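Local coordinates for N(2),N(2)-dimethylguanosine tRNA methyltransferase (Pyrococcus horikoshii, PDB 2EJT), which probably dimethylates N2 of a single guanine, at position 26 of a number of tRNAs, using S-adenosylmethionine as methyl donor, at residues G9-L14 and T58-I63; R31-R36 and L299-Q304; D37-L42 and R228-L233. All blocks are in the same frame, centred on the assembly; numbering follows the deposited sequence.

Contact 3 lies deepest, its centre about 7 Å from that of the chain, where helix 33-46 packs apolar side chains and one paired arginine on strand 226-235. The start of the same helix makes contact 2, a partly buried meeting with the start of helix 302-314 in which a methyl group lies over an arginine face. Contact 1 is farthest out, its centre about 20 Å from that of the chain, yet it is buried and almost wholly aliphatic, with no hydrogen bond between its segments. Contacts 1 and 2 each send an arginine to the carboxylate of S-adenosylmethionine. Asn35 OD1 of contact 2 meets Arg61 NH2 of contact 1, while Asp37 of contact 3 receives the backbone amides of Ala300 and Arg301.

Contact 1. Residues G9-L14 and T58-I63; sequences GKAKIL and TGIRGI. With SAM (S-adenosylmethionine), chain B.
Strand 11-15 runs past the first turn of helix 60-68, with Ala11 CA 6.8 Å from Ile63 CA and Ile13 CA 7.0 Å from Ile60 CA. No hydrogen bond joins the two; methyl groups do. The CB of Ala11 rests on Ile63 CG2 at 3.7 Å and also touches CD1 of Ile60. Ile13 divides its branches: Ile13 CD1 lies 3.7 Å from Thr58 OG1 and also against Ile60 CB, while CG2 meets Ile63 CD1. Ile60 faces two ways, because CG1 stands anti to the backbone N (chi1 -178°) and carries CD1 to the strand, whereas Ile60 CG2 sits 3.5 Å from the carboxylate O of S-adenosylmethionine. The turn follows strand 50-53 and the glycine-rich loop (motif I) of the class I methyltransferase fold, with Gly59 at the N-cap position, where a CB would collide with Thr58 O. Thr58 OG1 accepts a weak bond from Ile60 N. Asn90 of helix 81-94 ties the two segments together, bonding to Leu14 N and Thr58 O, and Asn94 bonds to Lys12 O. Arg61 gives the ligand OXT two weak, bent bonds, from NE and, at 3.0 Å, from NH1; Asp136 and Asp138 pair with the same guanidinium.

Contact 2. Residues R31-R36 and L299-Q304; sequences RMALNR and LARKKQ. With SAM (S-adenosylmethionine), chain B.
The methyl group of Ala33 sits over the centre of one face of the Arg301 guanidinium, with Ala33 CB 3.4 Å from Arg301 CZ, where two helix starts meet: Met32 is at the N-cap position of helix 33-46 of the class I methyltransferase fold, and Arg301 at that of helix 302-314. The same Ala33 CB touches Ala300 CB at 3.9 Å. The next residue, Leu34, lies by Gln304, a turn into helix 302-314, with Leu34 CD1 on the backbone carbonyl group and Leu34 CD2 4.0 Å from Gln304 NE2. Arg301 reaches back over Ala33 through a bend at CB-CG (chi2 -74°). Arg301 NH2 donates to Ala300 O at 2.8 Å. That oxygen lies in the guanidinium plane, although the donor stands 70° out of the carbonyl plane; together with a weak bond from NH1 to Pro30 O this probably limits rotation of the flat group. Asp37 fixes the partner backbone by accepting from Ala300 N and Arg301 N. On another side of the first helical turn, Arg36 serves the cofactor: Glu8 pairs with its NE, Asn29 O receives NH1, Met32 O lies 3.5 Å above the guanidinium plane, and Arg36 NH2 donates to OXT of S-adenosylmethionine at 2.6 Å.

Contact 3. Residues D37-L42 and R228-L233; sequences DIVVVL and RAFVKL
Asp136 OD1 takes salt bridges from both Arg228 NH1 and Arg61 NH2, where Val39 CG2 meets the edge of the Arg228 guanidinium, near its plane. The aspartate carboxylate thus probably offsets the closeness of the two arginines.

Phe230, two residues on from Arg228, fills the middle of the contact. Leu42 CD2 lies over one face of the ring, 3.7 Å from the Phe230 centroid and 28° off the ring normal, a CH-pi contact in which Leu42 CD2 comes tightly to 3.3 Å from Phe230 CD2. Val39 CG2 meets the ring at its edge, 3.9 Å from Phe230 CZ, and Ile38 CG2 approaches CE1 more loosely. Phe230 CE2 also lies above one face of the Arg228 guanidinium, toward its rim. An alanine in place of Phe230 would probably leave Leu42 CD2 without its aromatic face and open a gap beside the Arg228 guanidinium, which would lose the cover of CE2.

The axes of segments 37-42 and 228-233 run at 16° to each other, 11.4 Å apart at closest approach, as helix 33-46 covers one face of the central sheet of the class I methyltransferase fold. Strand 226-235 runs antiparallel to both neighbours, 158-164 and 213-223, as the reversed strand of this fold does. Alternate residues Ala229 and Val231 face helix 192-209 across the sheet. On the near face, helices 60-68 and 284-295 border helix 33-46.

Methyl and ring contacts thus make up most of this buried interface, and at its Arg61 end Arg228 probably depends on Asp136 to balance its charge.

Contact 1. Residues G9-L14 and T58-I63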
# COMPACT_ATOMS: atom_id res chain seq x y z
N GLY A 9 3.56 12.44 -15.40
CA GLY A 9 2.79 13.44 -14.70
C GLY A 9 3.35 14.79 -15.09
O GLY A 9 3.64 15.02 -16.27
N LYS A 10 3.52 15.69 -14.13
CA LYS A 10 4.08 17.02 -14.41
C LYS A 10 5.61 17.02 -14.40
O LYS A 10 6.23 18.05 -14.65
CB LYS A 10 3.58 18.03 -13.38
CG LYS A 10 2.11 18.37 -13.47
CD LYS A 10 1.75 19.43 -12.44
CE LYS A 10 0.28 19.81 -12.51
NZ LYS A 10 -0.07 20.77 -11.42
N ALA A 11 6.20 15.86 -14.13
CA ALA A 11 7.65 15.77 -14.06
C ALA A 11 8.34 15.23 -15.31
O ALA A 11 7.82 14.38 -16.02
CB ALA A 11 8.06 14.93 -12.85
N LYS A 12 9.54 15.76 -15.55
CA LYS A 12 10.38 15.33 -16.66
C LYS A 12 11.70 14.91 -16.03
O LYS A 12 12.34 15.70 -15.33
CB LYS A 12 10.58 16.49 -17.64
CG LYS A 12 10.78 17.84 -16.99
CD LYS A 12 10.76 18.95 -18.03
CE LYS A 12 10.78 20.33 -17.40
NZ LYS A 12 10.69 21.41 -18.42
N ILE A 13 12.09 13.67 -16.25
CA ILE A 13 13.32 13.15 -15.66
C ILE A 13 14.22 12.45 -16.67
O ILE A 13 13.78 12.02 -17.73
CB ILE A 13 13.02 12.11 -14.55
CG1 ILE A 13 12.26 10.92 -15.15
CG2 ILE A 13 12.23 12.75 -13.42
CD1 ILE A 13 12.09 9.75 -14.21
N LEU A 14 15.49 12.33 -16.31
CA LEU A 14 16.45 11.65 -17.15
C LEU A 14 16.65 10.27 -16.56
O LEU A 14 16.87 10.12 -15.36
CB LEU A 14 17.79 12.40 -17.17
CG LEU A 14 17.80 13.78 -17.82
CD1 LEU A 14 19.18 14.39 -17.68
CD2 LEU A 14 17.41 13.67 -19.29
N THR A 58 15.63 7.50 -9.15
CA THR A 58 15.77 8.63 -10.08
C THR A 58 15.25 9.92 -9.44
O THR A 58 15.58 11.02 -9.89
CB THR A 58 14.97 8.41 -11.38
OG1 THR A 58 13.57 8.33 -11.08
CG2 THR A 58 15.41 7.12 -12.07
N GLY A 59 14.45 9.77 -8.39
CA GLY A 59 13.88 10.91 -7.69
C GLY A 59 12.48 11.25 -8.17
O GLY A 59 11.86 12.18 -7.66
N ILE A 60 11.97 10.48 -9.13
CA ILE A 60 10.64 10.73 -9.70
C ILE A 60 9.50 10.88 -8.69
O ILE A 60 8.65 11.76 -8.85
CB ILE A 60 10.25 9.62 -10.72
CG1 ILE A 60 8.88 9.93 -11.33
CG2 ILE A 60 10.19 8.26 -10.04
CD1 ILE A 60 8.82 11.25 -12.06
N ARG A 61 9.48 10.04 -7.66
CA ARG A 61 8.41 10.12 -6.67
C ARG A 61 8.44 11.47 -5.93
O ARG A 61 7.45 12.20 -5.92
CB ARG A 61 8.52 8.96 -5.68
CG ARG A 61 7.29 8.72 -4.81
CD ARG A 61 7.47 7.47 -3.96
NE ARG A 61 7.55 6.26 -4.77
CZ ARG A 61 6.54 5.43 -5.01
NH1 ARG A 61 6.72 4.36 -5.77
NH2 ARG A 61 5.34 5.66 -4.47
N GLY A 62 9.59 11.79 -5.34
CA GLY A 62 9.73 13.04 -4.62
C GLY A 62 9.53 14.26 -5.50
O GLY A 62 8.96 15.27 -5.06
N ILE A 63 10.02 14.19 -6.74
CA ILE A 63 9.86 15.31 -7.66
C ILE A 63 8.38 15.56 -7.92
O ILE A 63 7.93 16.70 -7.94
CB ILE A 63 10.58 15.05 -9.00
CG1 ILE A 63 12.09 15.04 -8.78
CG2 ILE A 63 10.19 16.12 -10.01
CD1 ILE A 63 12.89 14.61 -10.00
N SAM B . 10.89 5.15 -5.22
CA SAM B . 10.80 4.75 -6.51
C SAM B . 10.05 5.13 -7.66
O SAM B . 10.83 5.08 -8.71
OXT SAM B . 8.83 5.44 -7.57
CB SAM B . 11.84 3.58 -6.47
CG SAM B . 12.86 2.68 -5.82
SD SAM B . 13.90 1.36 -6.22
CE SAM B . 12.90 0.04 -6.86
C5' SAM B . 14.65 1.08 -4.71
C4' SAM B . 16.18 1.48 -4.73
O4' SAM B . 16.44 1.51 -3.32
C3' SAM B . 17.41 2.03 -5.43
O3' SAM B . 17.56 3.31 -6.14
C2' SAM B . 18.52 1.89 -4.38
O2' SAM B . 19.82 2.01 -4.54
C1' SAM B . 17.84 1.55 -3.08
N9 SAM B . 18.31 1.23 -1.59
C8 SAM B . 18.65 0.01 -1.17
N7 SAM B . 18.99 0.06 0.09
C5 SAM B . 18.88 1.30 0.51
C6 SAM B . 19.10 1.93 1.75
N6 SAM B . 19.51 1.23 2.80
N1 SAM B . 18.89 3.30 1.86
C2 SAM B . 18.47 4.04 0.80
N3 SAM B . 18.25 3.45 -0.40
C4 SAM B . 18.45 2.08 -0.58

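Contact 2. Residues R31-R36 and L299-Q304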
# COMPACT_ATOMS: atom_id res chain seq x y z
N ARG A 31 5.81 1.30 -15.10
CA ARG A 31 4.59 0.63 -14.66
C ARG A 31 4.17 1.13 -13.27
O ARG A 31 3.01 1.02 -12.89
CB ARG A 31 4.79 -0.89 -14.64
CG ARG A 31 5.08 -1.49 -16.02
CD ARG A 31 5.31 -3.00 -15.93
NE ARG A 31 4.09 -3.74 -15.62
CZ ARG A 31 3.12 -3.98 -16.49
NH1 ARG A 31 3.20 -3.55 -17.74
NH2 ARG A 31 2.04 -4.67 -16.10
N MET A 32 5.13 1.67 -12.52
CA MET A 32 4.87 2.19 -11.19
C MET A 32 4.33 3.61 -11.23
O MET A 32 4.18 4.26 -10.19
CB MET A 32 6.14 2.17 -10.33
CG MET A 32 6.57 0.80 -9.87
SD MET A 32 5.29 -0.06 -8.92
CE MET A 32 4.81 -1.33 -10.11
N ALA A 33 4.05 4.10 -12.44
CA ALA A 33 3.52 5.45 -12.60
C ALA A 33 2.14 5.52 -11.94
O ALA A 33 1.73 6.57 -11.43
CB ALA A 33 3.41 5.81 -14.08
N LEU A 34 1.42 4.40 -11.97
CA LEU A 34 0.10 4.30 -11.38
C LEU A 34 0.21 4.40 -9.85
O LEU A 34 -0.54 5.13 -9.21
CB LEU A 34 -0.56 2.97 -11.76
CG LEU A 34 -1.82 2.59 -10.98
CD1 LEU A 34 -2.91 3.62 -11.19
CD2 LEU A 34 -2.29 1.22 -11.41
N ASN A 35 1.14 3.64 -9.28
CA ASN A 35 1.36 3.65 -7.84
C ASN A 35 1.68 5.08 -7.42
O ASN A 35 1.17 5.57 -6.41
CB ASN A 35 2.52 2.72 -7.47
CG ASN A 35 2.89 2.79 -5.99
OD1 ASN A 35 3.37 3.82 -5.50
ND2 ASN A 35 2.68 1.69 -5.27
N ARG A 36 2.51 5.76 -8.21
CA ARG A 36 2.88 7.14 -7.89
C ARG A 36 1.70 8.09 -8.05
O ARG A 36 1.58 9.06 -7.31
CB ARG A 36 4.08 7.58 -8.73
CG ARG A 36 5.38 6.86 -8.33
CD ARG A 36 6.59 7.41 -9.09
NE ARG A 36 6.71 6.91 -10.47
CZ ARG A 36 7.26 5.75 -10.81
NH1 ARG A 36 7.32 5.39 -12.08
NH2 ARG A 36 7.74 4.95 -9.87
N LEU A 299 -2.89 13.11 -14.37
CA LEU A 299 -2.04 12.05 -13.85
C LEU A 299 -1.29 11.35 -14.98
O LEU A 299 -1.60 11.57 -16.15
CB LEU A 299 -2.88 11.05 -13.07
CG LEU A 299 -3.69 11.64 -11.90
CD1 LEU A 299 -4.67 10.60 -11.36
CD2 LEU A 299 -2.74 12.11 -10.81
N ALA A 300 -0.32 10.52 -14.62
CA ALA A 300 0.48 9.77 -15.59
C ALA A 300 -0.29 8.63 -16.24
O ALA A 300 -0.12 8.34 -17.43
CB ALA A 300 1.75 9.24 -14.92
N ARG A 301 -1.13 7.96 -15.45
CA ARG A 301 -1.95 6.85 -15.92
C ARG A 301 -3.34 7.11 -15.37
O ARG A 301 -3.88 6.32 -14.59
CB ARG A 301 -1.41 5.53 -15.36
CG ARG A 301 0.08 5.30 -15.58
CD ARG A 301 0.40 4.95 -17.03
NE ARG A 301 1.83 4.74 -17.22
CZ ARG A 301 2.71 5.71 -17.42
NH1 ARG A 301 4.00 5.42 -17.57
NH2 ARG A 301 2.31 6.98 -17.49
N LYS A 302 -3.93 8.22 -15.79
CA LYS A 302 -5.23 8.63 -15.30
C LYS A 302 -6.37 7.62 -15.47
O LYS A 302 -7.21 7.49 -14.58
CB LYS A 302 -5.63 9.97 -15.92
CG LYS A 302 -6.82 10.61 -15.25
CD LYS A 302 -6.94 12.09 -15.58
CE LYS A 302 -8.12 12.71 -14.86
NZ LYS A 302 -8.18 14.19 -15.04
N LYS A 303 -6.41 6.89 -16.59
CA LYS A 303 -7.49 5.93 -16.79
C LYS A 303 -7.38 4.73 -15.86
O LYS A 303 -8.37 4.27 -15.29
CB LYS A 303 -7.56 5.47 -18.26
CG LYS A 303 -6.68 4.28 -18.64
CD LYS A 303 -5.27 4.69 -19.07
CE LYS A 303 -4.40 5.15 -17.92
NZ LYS A 303 -3.03 5.44 -18.40
N GLN A 304 -6.16 4.22 -15.69
CA GLN A 304 -5.91 3.08 -14.82
C GLN A 304 -6.13 3.45 -13.35
O GLN A 304 -6.63 2.64 -12.57
CB GLN A 304 -4.49 2.57 -15.00
CG GLN A 304 -4.13 2.18 -16.42
CD GLN A 304 -2.72 1.63 -16.54
OE1 GLN A 304 -2.22 1.41 -17.65
NE2 GLN A 304 -2.07 1.40 -15.40
N SAM B . 10.89 5.15 -5.22
CA SAM B . 10.80 4.75 -6.51
C SAM B . 10.05 5.13 -7.66
O SAM B . 10.83 5.08 -8.71
OXT SAM B . 8.83 5.44 -7.57
CB SAM B . 11.84 3.58 -6.47
CG SAM B . 12.86 2.68 -5.82
SD SAM B . 13.90 1.36 -6.22
CE SAM B . 12.90 0.04 -6.86
C5' SAM B . 14.65 1.08 -4.71
C4' SAM B . 16.18 1.48 -4.73
O4' SAM B . 16.44 1.51 -3.32
C3' SAM B . 17.41 2.03 -5.43
O3' SAM B . 17.56 3.31 -6.14
C2' SAM B . 18.52 1.89 -4.38
O2' SAM B . 19.82 2.01 -4.54
C1' SAM B . 17.84 1.55 -3.08
N9 SAM B . 18.31 1.23 -1.59
C8 SAM B . 18.65 0.01 -1.17
N7 SAM B . 18.99 0.06 0.09
C5 SAM B . 18.88 1.30 0.51
C6 SAM B . 19.10 1.93 1.75
N6 SAM B . 19.51 1.23 2.80
N1 SAM B . 18.89 3.30 1.86
C2 SAM B . 18.47 4.04 0.80
N3 SAM B . 18.25 3.45 -0.40
C4 SAM B . 18.45 2.08 -0.58

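Contact 3. Residues D37-L42 and R228-L233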
# COMPACT_ATOMS: atom_id res chain seq x y z
N ASP A 37 0.81 7.81 -9.00
CA ASP A 37 -0.37 8.66 -9.19
C ASP A 37 -1.28 8.59 -7.96
O ASP A 37 -1.83 9.61 -7.54
CB ASP A 37 -1.19 8.22 -10.41
CG ASP A 37 -0.59 8.66 -11.72
OD1 ASP A 37 -0.06 9.79 -11.79
OD2 ASP A 37 -0.68 7.90 -12.71
N ILE A 38 -1.45 7.39 -7.41
CA ILE A 38 -2.30 7.19 -6.24
C ILE A 38 -1.78 7.98 -5.05
O ILE A 38 -2.56 8.58 -4.32
CB ILE A 38 -2.42 5.69 -5.85
CG1 ILE A 38 -2.93 4.87 -7.03
CG2 ILE A 38 -3.37 5.53 -4.67
CD1 ILE A 38 -4.28 5.31 -7.56
N VAL A 39 -0.47 7.98 -4.85
CA VAL A 39 0.11 8.72 -3.73
C VAL A 39 -0.17 10.20 -3.94
O VAL A 39 -0.62 10.89 -3.02
CB VAL A 39 1.65 8.52 -3.64
CG1 VAL A 39 2.13 8.98 -2.27
CG2 VAL A 39 2.02 7.08 -3.88
N VAL A 40 0.08 10.69 -5.15
CA VAL A 40 -0.16 12.09 -5.47
C VAL A 40 -1.59 12.49 -5.12
O VAL A 40 -1.81 13.52 -4.48
CB VAL A 40 0.13 12.39 -6.96
CG1 VAL A 40 -0.54 13.70 -7.39
CG2 VAL A 40 1.63 12.47 -7.18
N VAL A 41 -2.56 11.68 -5.55
CA VAL A 41 -3.96 11.97 -5.26
C VAL A 41 -4.21 12.05 -3.75
O VAL A 41 -4.86 12.98 -3.26
CB VAL A 41 -4.90 10.90 -5.84
CG1 VAL A 41 -6.32 11.12 -5.35
CG2 VAL A 41 -4.85 10.94 -7.37
N LEU A 42 -3.70 11.06 -3.01
CA LEU A 42 -3.89 11.02 -1.56
C LEU A 42 -3.27 12.25 -0.87
O LEU A 42 -3.89 12.87 -0.00
CB LEU A 42 -3.28 9.74 -0.97
CG LEU A 42 -3.42 9.57 0.55
CD1 LEU A 42 -4.90 9.55 0.94
CD2 LEU A 42 -2.73 8.29 1.00
N ARG A 228 0.24 -2.31 -1.28
CA ARG A 228 0.35 -0.93 -0.84
C ARG A 228 -0.50 -0.68 0.39
O ARG A 228 -1.66 -1.07 0.45
CB ARG A 228 -0.13 0.00 -1.96
CG ARG A 228 0.87 1.03 -2.45
CD ARG A 228 1.42 1.91 -1.35
NE ARG A 228 1.83 3.21 -1.87
CZ ARG A 228 2.89 3.89 -1.45
NH1 ARG A 228 3.18 5.07 -1.99
NH2 ARG A 228 3.68 3.40 -0.50
N ALA A 229 0.07 0.00 1.37
CA ALA A 229 -0.64 0.30 2.60
C ALA A 229 -0.38 1.72 3.06
O ALA A 229 0.77 2.10 3.34
CB ALA A 229 -0.25 -0.70 3.70
N PHE A 230 -1.44 2.51 3.13
CA PHE A 230 -1.34 3.89 3.61
C PHE A 230 -1.98 3.88 4.99
O PHE A 230 -3.16 3.56 5.12
CB PHE A 230 -2.10 4.86 2.70
CG PHE A 230 -1.47 5.05 1.35
CD1 PHE A 230 -1.93 4.34 0.25
CD2 PHE A 230 -0.43 5.96 1.18
CE1 PHE A 230 -1.37 4.53 -1.01
CE2 PHE A 230 0.14 6.17 -0.08
CZ PHE A 230 -0.34 5.45 -1.17
N VAL A 231 -1.21 4.23 6.00
CA VAL A 231 -1.74 4.24 7.35
C VAL A 231 -1.52 5.56 8.06
O VAL A 231 -0.58 6.30 7.78
CB VAL A 231 -1.13 3.10 8.22
CG1 VAL A 231 -1.51 1.74 7.64
CG2 VAL A 231 0.38 3.24 8.30
N LYS A 232 -2.44 5.86 8.96
CA LYS A 232 -2.41 7.07 9.76
C LYS A 232 -2.07 6.63 11.18
O LYS A 232 -2.78 5.82 11.77
CB LYS A 232 -3.79 7.73 9.73
CG LYS A 232 -3.97 8.91 10.68
CD LYS A 232 -3.15 10.12 10.25
CE LYS A 232 -3.49 11.33 11.11
NZ LYS A 232 -2.79 12.56 10.66
N LEU A 233 -0.98 7.15 11.71
CA LEU A 233 -0.57 6.80 13.06
C LEU A 233 -1.45 7.51 14.09
O LEU A 233 -1.78 8.68 13.94
CB LEU A 233 0.91 7.15 13.27
CG LEU A 233 1.89 6.39 12.37
CD1 LEU A 233 3.31 6.93 12.52
CD2 LEU A 233 1.85 4.91 12.73